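Local coordinates for protein fatty Acyl-Adenylate Ligase (Escherichia coli, PDB 3PBK) that belongs to the AMP-binding enzyme family of the ANL clan, and binds 5'-O-[(S)-(dodecanoyloxy)(hydroxy)phosphoryl]adenosine, at residues Asp210-Arg215 and Val345-Glu350; Pro216-Val221 and Gly270-Ala275; Trp300-Ile305 and Thr331-Tyr336. One frame throughout, in Å; residues are numbered along the deposited sequence.

Interactions 2 and 3 lie in the core of one mixed sheet: strand 272-275 of interaction 2 is the neighbour of strand 302-305 of interaction 3, and T271 and S273 pass backbone bonds on to R301 and G304. Both are dominated by parallel main-chain hydrogen bonding. Interaction 1 reaches the same sheet at strand 344-347, next to strand 332-337, but has no strand pairing: its F347 is buried, whereas its charged groups, K213, R215 and E350, lie nearer the surface. Side chains join the three: R301 bonds to K213 O and bridges to D218, F347 packs on M333, and L214 on V272. Along the chain, interactions 2 and 3 are both nested inside the loop closed by interaction 1.

Interaction 1 of 3, residues Asp210-Arg215 and Val345-Glu350; sequences DGIKLR and VSFSDE
Where helix 197-211 runs out, the G211-I212 peptide packs on F347 of strand 344-347, next to strand 332-337 in the central sheet. The evidence is in the ring: I212 N stands 4.0 Å above the F347 ring plane, over its centre, and G211 C lies 3.6 Å above the same face, offset toward the rim. F347 has CG anti to its own carbonyl carbon (chi1 -64°), which swings the ring toward the glycine backbone. I212 points its CB away, yet its CG1 still meets F347 CE2 at 3.7 Å, and its side chain also touches the bound 1ZZ.

Beyond the ring the contact turns to charges and water. K213, with positive phi, leaves the helical course, and the chain carries K213 and R215 to E350. R215 NH2 gives a salt bridge to E350 OE2 at 3.3 Å, entering 62° out of the carboxylate plane, with guanidinium and carboxylate planes 68° apart. K213 NZ stays 4.1 Å from E350 OE1, beyond a salt bridge. Two waters add to the join: one donates to G211 O (2.8 Å) and S348 O (3.0 Å), the other accepts from K213 NZ and E350 N.

R301 NH1 lies close to R215 NE, so E350 probably offsets some of that like-charge crowding; the single long, tilted bond probably gives only a modest electrostatic hold, at the more exposed end of the contact.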
loop_
_atom_site.group_PDB
_atom_site.type_symbol
_atom_site.label_atom_id
_atom_site.label_comp_id
_atom_site.label_asym_id
_atom_site.label_seq_id
_atom_site.Cartn_x
_atom_site.Cartn_y
_atom_site.Cartn_z
ATOM N N ASP A 210 -7.325 -15.821 -9.235
ATOM C CA ASP A 210 -6.838 -15.418 -10.559
ATOM C C ASP A 210 -5.499 -14.683 -10.585
ATOM O O ASP A 210 -4.719 -14.839 -11.522
ATOM C CB ASP A 210 -7.916 -14.615 -11.285
ATOM C CG ASP A 210 -9.167 -15.431 -11.513
ATOM O OD1 ASP A 210 -10.289 -14.883 -11.381
ATOM O OD2 ASP A 210 -9.021 -16.644 -11.806
ATOM N N GLY A 211 -5.230 -13.887 -9.559
ATOM C CA GLY A 211 -4.008 -13.106 -9.521
ATOM C C GLY A 211 -2.861 -13.854 -8.875
ATOM O O GLY A 211 -1.942 -14.312 -9.551
ATOM N N ILE A 212 -2.911 -13.978 -7.558
ATOM C CA ILE A 212 -1.889 -14.719 -6.849
ATOM C C ILE A 212 -1.994 -16.183 -7.238
ATOM O O ILE A 212 -0.987 -16.848 -7.478
ATOM C CB ILE A 212 -2.046 -14.581 -5.316
ATOM C CG1 ILE A 212 -1.760 -13.143 -4.861
ATOM C CG2 ILE A 212 -1.137 -15.576 -4.591
ATOM C CD1 ILE A 212 -0.333 -12.886 -4.454
ATOM N N LYS A 213 -3.230 -16.672 -7.308
ATOM C CA LYS A 213 -3.487 -18.096 -7.470
ATOM C C LYS A 213 -2.987 -18.878 -6.253
ATOM O O LYS A 213 -1.921 -19.490 -6.277
ATOM C CB LYS A 213 -2.872 -18.606 -8.771
ATOM C CG LYS A 213 -3.526 -17.977 -9.984
ATOM C CD LYS A 213 -2.821 -18.320 -11.268
ATOM C CE LYS A 213 -3.698 -17.976 -12.451
ATOM N NZ LYS A 213 -2.949 -18.102 -13.726
ATOM N N LEU A 214 -3.763 -18.830 -5.178
ATOM C CA LEU A 214 -3.425 -19.550 -3.963
ATOM C C LEU A 214 -3.778 -21.021 -4.106
ATOM O O LEU A 214 -4.549 -21.409 -4.990
ATOM C CB LEU A 214 -4.174 -18.962 -2.771
ATOM C CG LEU A 214 -3.779 -17.552 -2.332
ATOM C CD1 LEU A 214 -4.872 -16.938 -1.452
ATOM C CD2 LEU A 214 -2.420 -17.558 -1.629
ATOM N N ARG A 215 -3.215 -21.832 -3.220
ATOM C CA ARG A 215 -3.424 -23.270 -3.246
ATOM C C ARG A 215 -3.696 -23.765 -1.846
ATOM O O ARG A 215 -3.398 -23.079 -0.874
ATOM C CB ARG A 215 -2.182 -23.959 -3.795
ATOM C CG ARG A 215 -1.779 -23.420 -5.137
ATOM C CD ARG A 215 -0.388 -23.833 -5.499
ATOM N NE ARG A 215 -0.093 -23.558 -6.900
ATOM C CZ ARG A 215 1.048 -23.906 -7.484
ATOM N NH1 ARG A 215 1.978 -24.529 -6.765
ATOM N NH2 ARG A 215 1.266 -23.630 -8.770
ATOM N N VAL A 345 -5.074 -5.001 -9.017
ATOM C CA VAL A 345 -5.497 -4.699 -10.382
ATOM C C VAL A 345 -4.846 -5.652 -11.386
ATOM O O VAL A 345 -5.450 -6.018 -12.393
ATOM C CB VAL A 345 -5.199 -3.230 -10.765
ATOM C CG1 VAL A 345 -5.160 -3.066 -12.263
ATOM C CG2 VAL A 345 -6.229 -2.300 -10.167
ATOM N N SER A 346 -3.613 -6.061 -11.108
ATOM C CA SER A 346 -2.930 -7.010 -11.971
ATOM C C SER A 346 -1.766 -7.676 -11.272
ATOM O O SER A 346 -1.205 -7.142 -10.325
ATOM C CB SER A 346 -2.443 -6.333 -13.244
ATOM O OG SER A 346 -1.539 -5.301 -12.945
ATOM N N PHE A 347 -1.416 -8.857 -11.762
ATOM C CA PHE A 347 -0.337 -9.651 -11.211
ATOM C C PHE A 347 0.473 -10.196 -12.369
ATOM O O PHE A 347 -0.083 -10.533 -13.408
ATOM C CB PHE A 347 -0.901 -10.823 -10.410
ATOM C CG PHE A 347 -1.707 -10.417 -9.201
ATOM C CD1 PHE A 347 -3.047 -10.111 -9.314
ATOM C CD2 PHE A 347 -1.124 -10.361 -7.946
ATOM C CE1 PHE A 347 -3.790 -9.751 -8.201
ATOM C CE2 PHE A 347 -1.864 -10.002 -6.825
ATOM C CZ PHE A 347 -3.201 -9.699 -6.955
ATOM N N SER A 348 1.789 -10.277 -12.204
ATOM C CA SER A 348 2.627 -10.929 -13.199
ATOM C C SER A 348 2.263 -12.416 -13.236
ATOM O O SER A 348 1.619 -12.936 -12.317
ATOM C CB SER A 348 4.107 -10.733 -12.875
ATOM O OG SER A 348 4.927 -11.071 -13.984
ATOM N N ASP A 349 2.662 -13.098 -14.305
ATOM C CA ASP A 349 2.286 -14.491 -14.478
ATOM C C ASP A 349 2.798 -15.364 -13.331
ATOM O O ASP A 349 3.695 -14.966 -12.570
ATOM C CB ASP A 349 2.773 -15.019 -15.822
ATOM C CG ASP A 349 2.004 -14.425 -17.005
ATOM O OD1 ASP A 349 0.783 -14.174 -16.873
ATOM O OD2 ASP A 349 2.627 -14.219 -18.076
ATOM N N GLU A 350 2.202 -16.547 -13.197
ATOM C CA GLU A 350 2.585 -17.509 -12.175
ATOM C C GLU A 350 3.984 -17.984 -12.518
ATOM O O GLU A 350 4.325 -18.120 -13.694
ATOM C CB GLU A 350 1.600 -18.676 -12.188
ATOM C CG GLU A 350 1.331 -19.320 -10.838
ATOM C CD GLU A 350 0.223 -20.392 -10.891
ATOM O OE1 GLU A 350 -0.254 -20.733 -12.011
ATOM O OE2 GLU A 350 -0.167 -20.891 -9.798
HETATM O O HOH W 1 -1.119 -14.253 -12.272
HETATM O O HOH W 2 -0.585 -16.601 -14.252
#

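Interaction 2 of 3, residues Pro216-Val221 and Gly270-Ala275; sequences PGDRCV and GTVSVA
The flat carbonyl group of R219 is met from two directions by the 270-275 backbone: T271 N lies in its plane, 2.9 Å from R219 O, while V272 N, at 3.2 Å from R219 O, stands 44° above that plane. One oxygen therefore takes two N-H groups. A second flat group, the D218 carboxylate, passes V272 at a slant, with D218 OD2 3.8 Å from V272 CG2. Its polar work is done outside the pair: D218 OD2 forms a salt bridge with R301 NH2 and accepts from R215 N. The R219 guanidinium leads off instead to a salt bridge with D247.

Past T271 the two chains become neighbouring parallel strands of the mixed sheet, strand 220-222 beside strand 272-275. The register is fixed at C220 and V272, whose CA atoms are 4.7 Å apart. V272 bonds to the residues flanking C220, its N to R219 O and its O to V221 N (V221 N to V272 O, 2.9 Å), as expected of a parallel pair. V272 O also receives a CA-H contact from C220 CA at 3.3 Å.

Side chains then alternate between the faces. C220 and V272 share one, where F235 of helix 229-241 packs on C220. V221 and S273 share the other, with helix 260-267 lying on V221, and G270 CA approaches V221 CG2 at 4.2 Å. S273 has OG anti to its backbone N (chi1 179°), which sets the hydroxyl to donate to V221 O at 2.7 Å, tilted 31° from the carbonyl plane; S273 OG is also hydrogen-bonded to W261 NE1.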
loop_
_atom_site.group_PDB
_atom_site.type_symbol
_atom_site.label_atom_id
_atom_site.label_comp_id
_atom_site.label_asym_id
_atom_site.label_seq_id
_atom_site.Cartn_x
_atom_site.Cartn_y
_atom_site.Cartn_z
ATOM N N PRO A 216 -4.280 -24.960 -1.731
ATOM C CA PRO A 216 -4.432 -25.549 -0.400
ATOM C C PRO A 216 -3.052 -25.824 0.198
ATOM O O PRO A 216 -2.153 -26.315 -0.509
ATOM C CB PRO A 216 -5.171 -26.859 -0.682
ATOM C CG PRO A 216 -5.844 -26.636 -1.991
ATOM C CD PRO A 216 -4.912 -25.777 -2.776
ATOM N N GLY A 217 -2.882 -25.485 1.474
ATOM C CA GLY A 217 -1.597 -25.648 2.123
ATOM C C GLY A 217 -0.728 -24.400 2.106
ATOM O O GLY A 217 0.282 -24.344 2.822
ATOM N N ASP A 218 -1.103 -23.405 1.298
ATOM C CA ASP A 218 -0.430 -22.103 1.325
ATOM C C ASP A 218 -0.586 -21.454 2.697
ATOM O O ASP A 218 -1.554 -21.707 3.422
ATOM C CB ASP A 218 -0.974 -21.154 0.248
ATOM C CG ASP A 218 -0.175 -21.209 -1.055
ATOM O OD1 ASP A 218 0.863 -21.904 -1.094
ATOM O OD2 ASP A 218 -0.586 -20.555 -2.043
ATOM N N ARG A 219 0.378 -20.619 3.052
ATOM C CA ARG A 219 0.326 -19.906 4.315
ATOM C C ARG A 219 1.011 -18.555 4.193
ATOM O O ARG A 219 2.179 -18.482 3.803
ATOM C CB ARG A 219 0.997 -20.725 5.402
ATOM C CG ARG A 219 1.661 -19.876 6.457
ATOM C CD ARG A 219 2.306 -20.756 7.484
ATOM N NE ARG A 219 1.325 -21.249 8.435
ATOM C CZ ARG A 219 1.357 -20.937 9.718
ATOM N NH1 ARG A 219 2.338 -20.162 10.152
ATOM N NH2 ARG A 219 0.438 -21.402 10.557
ATOM N N CYS A 220 0.283 -17.498 4.545
ATOM C CA CYS A 220 0.749 -16.121 4.373
ATOM C C CYS A 220 1.587 -15.550 5.520
ATOM O O CYS A 220 1.444 -15.934 6.679
ATOM C CB CYS A 220 -0.441 -15.205 4.138
ATOM S SG CYS A 220 -1.604 -15.888 2.968
ATOM N N VAL A 221 2.459 -14.610 5.171
ATOM C CA VAL A 221 3.311 -13.931 6.135
ATOM C C VAL A 221 3.308 -12.449 5.791
ATOM O O VAL A 221 3.601 -12.080 4.655
ATOM C CB VAL A 221 4.761 -14.469 6.066
ATOM C CG1 VAL A 221 5.670 -13.710 7.025
ATOM C CG2 VAL A 221 4.790 -15.961 6.355
ATOM N N GLY A 270 6.594 -20.784 5.696
ATOM C CA GLY A 270 5.721 -19.817 5.058
ATOM C C GLY A 270 5.791 -19.875 3.545
ATOM O O GLY A 270 6.781 -20.317 2.964
ATOM N N THR A 271 4.741 -19.409 2.890
ATOM C CA THR A 271 4.591 -19.689 1.473
ATOM C C THR A 271 4.381 -18.444 0.623
ATOM O O THR A 271 4.981 -18.297 -0.436
ATOM C CB THR A 271 3.422 -20.673 1.261
ATOM O OG1 THR A 271 3.936 -22.010 1.221
ATOM C CG2 THR A 271 2.708 -20.380 -0.028
ATOM N N VAL A 272 3.518 -17.556 1.098
ATOM C CA VAL A 272 3.133 -16.370 0.350
ATOM C C VAL A 272 3.401 -15.141 1.193
ATOM O O VAL A 272 3.120 -15.111 2.386
ATOM C CB VAL A 272 1.633 -16.421 -0.055
ATOM C CG1 VAL A 272 1.133 -15.058 -0.494
ATOM C CG2 VAL A 272 1.425 -17.419 -1.158
ATOM N N SER A 273 3.972 -14.126 0.573
ATOM C CA SER A 273 4.162 -12.865 1.260
ATOM C C SER A 273 4.345 -11.797 0.220
ATOM O O SER A 273 4.781 -12.082 -0.893
ATOM C CB SER A 273 5.379 -12.916 2.169
ATOM O OG SER A 273 5.561 -11.667 2.799
ATOM N N VAL A 274 3.991 -10.569 0.564
ATOM C CA VAL A 274 4.127 -9.478 -0.380
ATOM C C VAL A 274 4.566 -8.245 0.377
ATOM O O VAL A 274 4.114 -8.010 1.493
ATOM C CB VAL A 274 2.803 -9.192 -1.136
ATOM C CG1 VAL A 274 3.005 -8.097 -2.175
ATOM C CG2 VAL A 274 2.269 -10.454 -1.797
ATOM N N ALA A 275 5.457 -7.471 -0.232
ATOM C CA ALA A 275 5.983 -6.257 0.369
ATOM C C ALA A 275 6.231 -5.240 -0.734
ATOM O O ALA A 275 6.248 -5.596 -1.909
ATOM C CB ALA A 275 7.273 -6.571 1.095
#

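Interaction 3 of 3, residues Trp300-Ile305 and Thr331-Tyr336; sequences WRVAGI and TFMPCY. With 1ZZ (5'-O-[(S)-(dodecanoyloxy)(hydroxy)phosphoryl]adenosine), chain C.
T331 wedges into the corner formed by the W300 and R301 carbonyls, its CG2 3.2 Å from W300 O and its CB facing R301 O, while its OG1 bonds to D328 O. From there the chains run side by side in parallel, the axes of 302-305 and 332-336 being 33° apart, as the two strands of a beta-alpha-beta unit joined by helix 312-322.

The side chains fit together closely on one face and more sparsely on the other. On the one bearing A303, I305, F332 and P334, the small A303 methyl sits against F332, CB to CD1 4.2 Å. I305 fills the hollow between F332 and P334: with CG1 anti to the carbonyl carbon (chi1 -42°), its CD1 comes to the F332 ring obliquely and lies 4.3 Å from P334 CD. Helix 312-322 covers this face through L315, F318 and A319, and Y280 packs edge-to-face on F332. A303 CB also rests over one face of the W300 ring, toward its rim. On the other face G304 adds no bump, and the selenomethionine M333, bent at chi3 (63°), lies near V302, its CB 4.1 Å from V302 CG1; I212 and F347 pack on M333.

Backbone bonds bind the strands: A303 N to T331 O, M333 N to A303 O, I305 N to M333 O, and C335 N to I305 O at 2.7 Å. At the carboxyl end the second strand meets the ligand. C335 SG lies 3.4 Å from 1ZZ C7, C335 O accepts 1ZZ N5 at 3.0 Å, and the Y336 ring edge faces the purine, CD1 3.6 Å from 1ZZ C19. With C335 N tied to I305 O, the strand pairing probably helps to position the carbonyl that accepts from the ligand's N5.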
loop_
_atom_site.group_PDB
_atom_site.type_symbol
_atom_site.label_atom_id
_atom_site.label_comp_id
_atom_site.label_asym_id
_atom_site.label_seq_id
_atom_site.Cartn_x
_atom_site.Cartn_y
_atom_site.Cartn_z
ATOM N N TRP A 300 9.141 -20.647 0.246
ATOM C CA TRP A 300 8.595 -19.382 -0.209
ATOM C C TRP A 300 8.174 -19.527 -1.661
ATOM O O TRP A 300 9.009 -19.508 -2.563
ATOM C CB TRP A 300 9.623 -18.259 -0.062
ATOM C CG TRP A 300 9.018 -16.884 -0.067
ATOM C CD1 TRP A 300 7.720 -16.562 -0.333
ATOM C CD2 TRP A 300 9.693 -15.646 0.182
ATOM N NE1 TRP A 300 7.539 -15.202 -0.250
ATOM C CE2 TRP A 300 8.737 -14.615 0.062
ATOM C CE3 TRP A 300 11.007 -15.306 0.499
ATOM C CZ2 TRP A 300 9.058 -13.269 0.249
ATOM C CZ3 TRP A 300 11.320 -13.964 0.689
ATOM C CH2 TRP A 300 10.352 -12.966 0.564
ATOM N N ARG A 301 6.872 -19.670 -1.882
ATOM C CA ARG A 301 6.326 -19.966 -3.207
ATOM C C ARG A 301 6.033 -18.714 -4.037
ATOM O O ARG A 301 6.255 -18.686 -5.251
ATOM C CB ARG A 301 5.053 -20.790 -3.043
ATOM C CG ARG A 301 4.490 -21.338 -4.325
ATOM C CD ARG A 301 3.243 -22.151 -4.045
ATOM N NE ARG A 301 2.045 -21.328 -3.942
ATOM C CZ ARG A 301 1.482 -20.714 -4.974
ATOM N NH1 ARG A 301 2.025 -20.809 -6.180
ATOM N NH2 ARG A 301 0.382 -19.999 -4.803
ATOM N N VAL A 302 5.522 -17.682 -3.376
ATOM C CA VAL A 302 5.203 -16.431 -4.044
ATOM C C VAL A 302 5.693 -15.227 -3.239
ATOM O O VAL A 302 5.185 -14.942 -2.150
ATOM C CB VAL A 302 3.686 -16.313 -4.316
ATOM C CG1 VAL A 302 3.357 -14.993 -5.019
ATOM C CG2 VAL A 302 3.210 -17.493 -5.137
ATOM N N ALA A 303 6.699 -14.543 -3.781
ATOM C CA ALA A 303 7.192 -13.283 -3.222
ATOM C C ALA A 303 6.732 -12.106 -4.090
ATOM O O ALA A 303 7.266 -11.869 -5.174
ATOM C CB ALA A 303 8.709 -13.309 -3.102
ATOM N N GLY A 304 5.730 -11.379 -3.608
ATOM C CA GLY A 304 5.121 -10.314 -4.381
ATOM C C GLY A 304 5.729 -8.948 -4.144
ATOM O O GLY A 304 6.222 -8.653 -3.053
ATOM N N ILE A 305 5.703 -8.111 -5.177
ATOM C CA ILE A 305 6.188 -6.746 -5.067
ATOM C C ILE A 305 5.213 -5.818 -5.749
ATOM O O ILE A 305 4.776 -6.088 -6.861
ATOM C CB ILE A 305 7.540 -6.552 -5.756
ATOM C CG1 ILE A 305 8.474 -7.726 -5.473
ATOM C CG2 ILE A 305 8.160 -5.241 -5.333
ATOM C CD1 ILE A 305 8.535 -8.747 -6.602
ATOM N N THR A 331 10.031 -17.036 -8.003
ATOM C CA THR A 331 8.916 -16.870 -7.067
ATOM C C THR A 331 8.482 -15.416 -6.991
ATOM O O THR A 331 7.464 -15.107 -6.384
ATOM C CB THR A 331 9.263 -17.366 -5.636
ATOM O OG1 THR A 331 10.302 -16.555 -5.080
ATOM C CG2 THR A 331 9.719 -18.816 -5.654
ATOM N N PHE A 332 9.271 -14.537 -7.608
ATOM C CA PHE A 332 8.950 -13.113 -7.695
ATOM C C PHE A 332 7.685 -12.857 -8.489
ATOM O O PHE A 332 7.523 -13.339 -9.614
ATOM C CB PHE A 332 10.090 -12.322 -8.337
ATOM C CG PHE A 332 11.088 -11.792 -7.352
ATOM C CD1 PHE A 332 10.669 -11.250 -6.145
ATOM C CD2 PHE A 332 12.447 -11.825 -7.634
ATOM C CE1 PHE A 332 11.588 -10.757 -5.231
ATOM C CE2 PHE A 332 13.371 -11.337 -6.729
ATOM C CZ PHE A 332 12.943 -10.799 -5.524
HETATM N N MSE A 333 6.787 -12.080 -7.901
HETATM C CA MSE A 333 5.589 -11.691 -8.610
HETATM C C MSE A 333 5.310 -10.210 -8.471
HETATM O O MSE A 333 4.688 -9.771 -7.508
HETATM C CB MSE A 333 4.388 -12.515 -8.160
HETATM C CG MSE A 333 3.334 -12.628 -9.257
HETATM SE SE MSE A 333 1.702 -13.566 -8.727
HETATM C CE MSE A 333 1.126 -12.315 -7.356
ATOM N N PRO A 334 5.786 -9.428 -9.434
ATOM C CA PRO A 334 5.422 -8.019 -9.470
ATOM C C PRO A 334 3.928 -7.884 -9.704
ATOM O O PRO A 334 3.374 -8.594 -10.537
ATOM C CB PRO A 334 6.199 -7.496 -10.676
ATOM C CG PRO A 334 7.346 -8.421 -10.810
ATOM C CD PRO A 334 6.798 -9.761 -10.442
ATOM N N CYS A 335 3.290 -6.978 -8.970
ATOM C CA CYS A 335 1.857 -6.741 -9.096
ATOM C C CYS A 335 1.492 -5.264 -8.898
ATOM O O CYS A 335 2.278 -4.490 -8.361
ATOM C CB CYS A 335 1.114 -7.588 -8.082
ATOM S SG CYS A 335 1.529 -7.133 -6.415
ATOM N N TYR A 336 0.291 -4.892 -9.328
ATOM C CA TYR A 336 -0.154 -3.503 -9.321
ATOM C C TYR A 336 -1.542 -3.365 -8.708
ATOM O O TYR A 336 -2.381 -4.257 -8.851
ATOM C CB TYR A 336 -0.196 -2.993 -10.747
ATOM C CG TYR A 336 -0.848 -1.649 -10.929
ATOM C CD1 TYR A 336 -0.373 -0.526 -10.269
ATOM C CD2 TYR A 336 -1.914 -1.494 -11.799
ATOM C CE1 TYR A 336 -0.950 0.707 -10.453
ATOM C CE2 TYR A 336 -2.496 -0.264 -11.993
ATOM C CZ TYR A 336 -2.008 0.831 -11.316
ATOM O OH TYR A 336 -2.591 2.049 -11.507
HETATM P P 1ZZ C . -2.524 2.148 -2.411
HETATM C C1 1ZZ C . -2.388 -12.568 -0.376
HETATM N N1 1ZZ C . 1.433 1.762 -7.262
HETATM O O1 1ZZ C . -0.318 -0.328 -2.788
HETATM C C2 1ZZ C . -2.748 -11.475 -1.346
HETATM N N2 1ZZ C . 1.657 -0.441 -7.350
HETATM O O2 1ZZ C . -2.475 0.500 -2.460
HETATM C C3 1ZZ C . -1.883 -10.219 -1.360
HETATM N N3 1ZZ C . 3.182 2.241 -9.061
HETATM O O3 1ZZ C . -3.901 2.854 -2.780
HETATM C C4 1ZZ C . -2.194 -9.237 -2.506
HETATM N N4 1ZZ C . 4.185 0.345 -9.943
HETATM O O4 1ZZ C . -2.190 2.612 -1.161
HETATM C C5 1ZZ C . -1.200 -8.161 -2.954
HETATM N N5 1ZZ C . 3.513 -1.858 -9.148
HETATM O O5 1ZZ C . -1.466 2.690 -3.477
HETATM C C6 1ZZ C . -1.892 -6.981 -3.586
HETATM O O6 1ZZ C . 0.186 2.854 -5.715
HETATM C C7 1ZZ C . -1.254 -6.222 -4.722
HETATM O O7 1ZZ C . 0.325 5.012 -8.509
HETATM C C8 1ZZ C . -1.590 -4.753 -4.844
HETATM O O8 1ZZ C . -2.302 4.001 -8.017
HETATM C C9 1ZZ C . -0.462 -3.711 -4.877
HETATM C C10 1ZZ C . -0.532 -2.477 -4.013
HETATM C C11 1ZZ C . -1.728 -1.708 -3.657
HETATM C C12 1ZZ C . -1.467 -0.396 -3.083
HETATM C C13 1ZZ C . -2.014 3.138 -4.689
HETATM C C14 1ZZ C . -1.038 3.611 -5.775
HETATM C C15 1ZZ C . -1.256 3.460 -7.292
HETATM C C16 1ZZ C . 0.077 3.834 -7.787
HETATM C C17 1ZZ C . 0.983 3.112 -6.850
HETATM C C18 1ZZ C . 0.996 0.611 -6.754
HETATM C C19 1ZZ C . 2.533 0.120 -8.280
HETATM C C20 1ZZ C . 2.425 1.426 -8.240
HETATM C C21 1ZZ C . 4.065 1.645 -9.902
HETATM C C22 1ZZ C . 3.397 -0.455 -9.102
#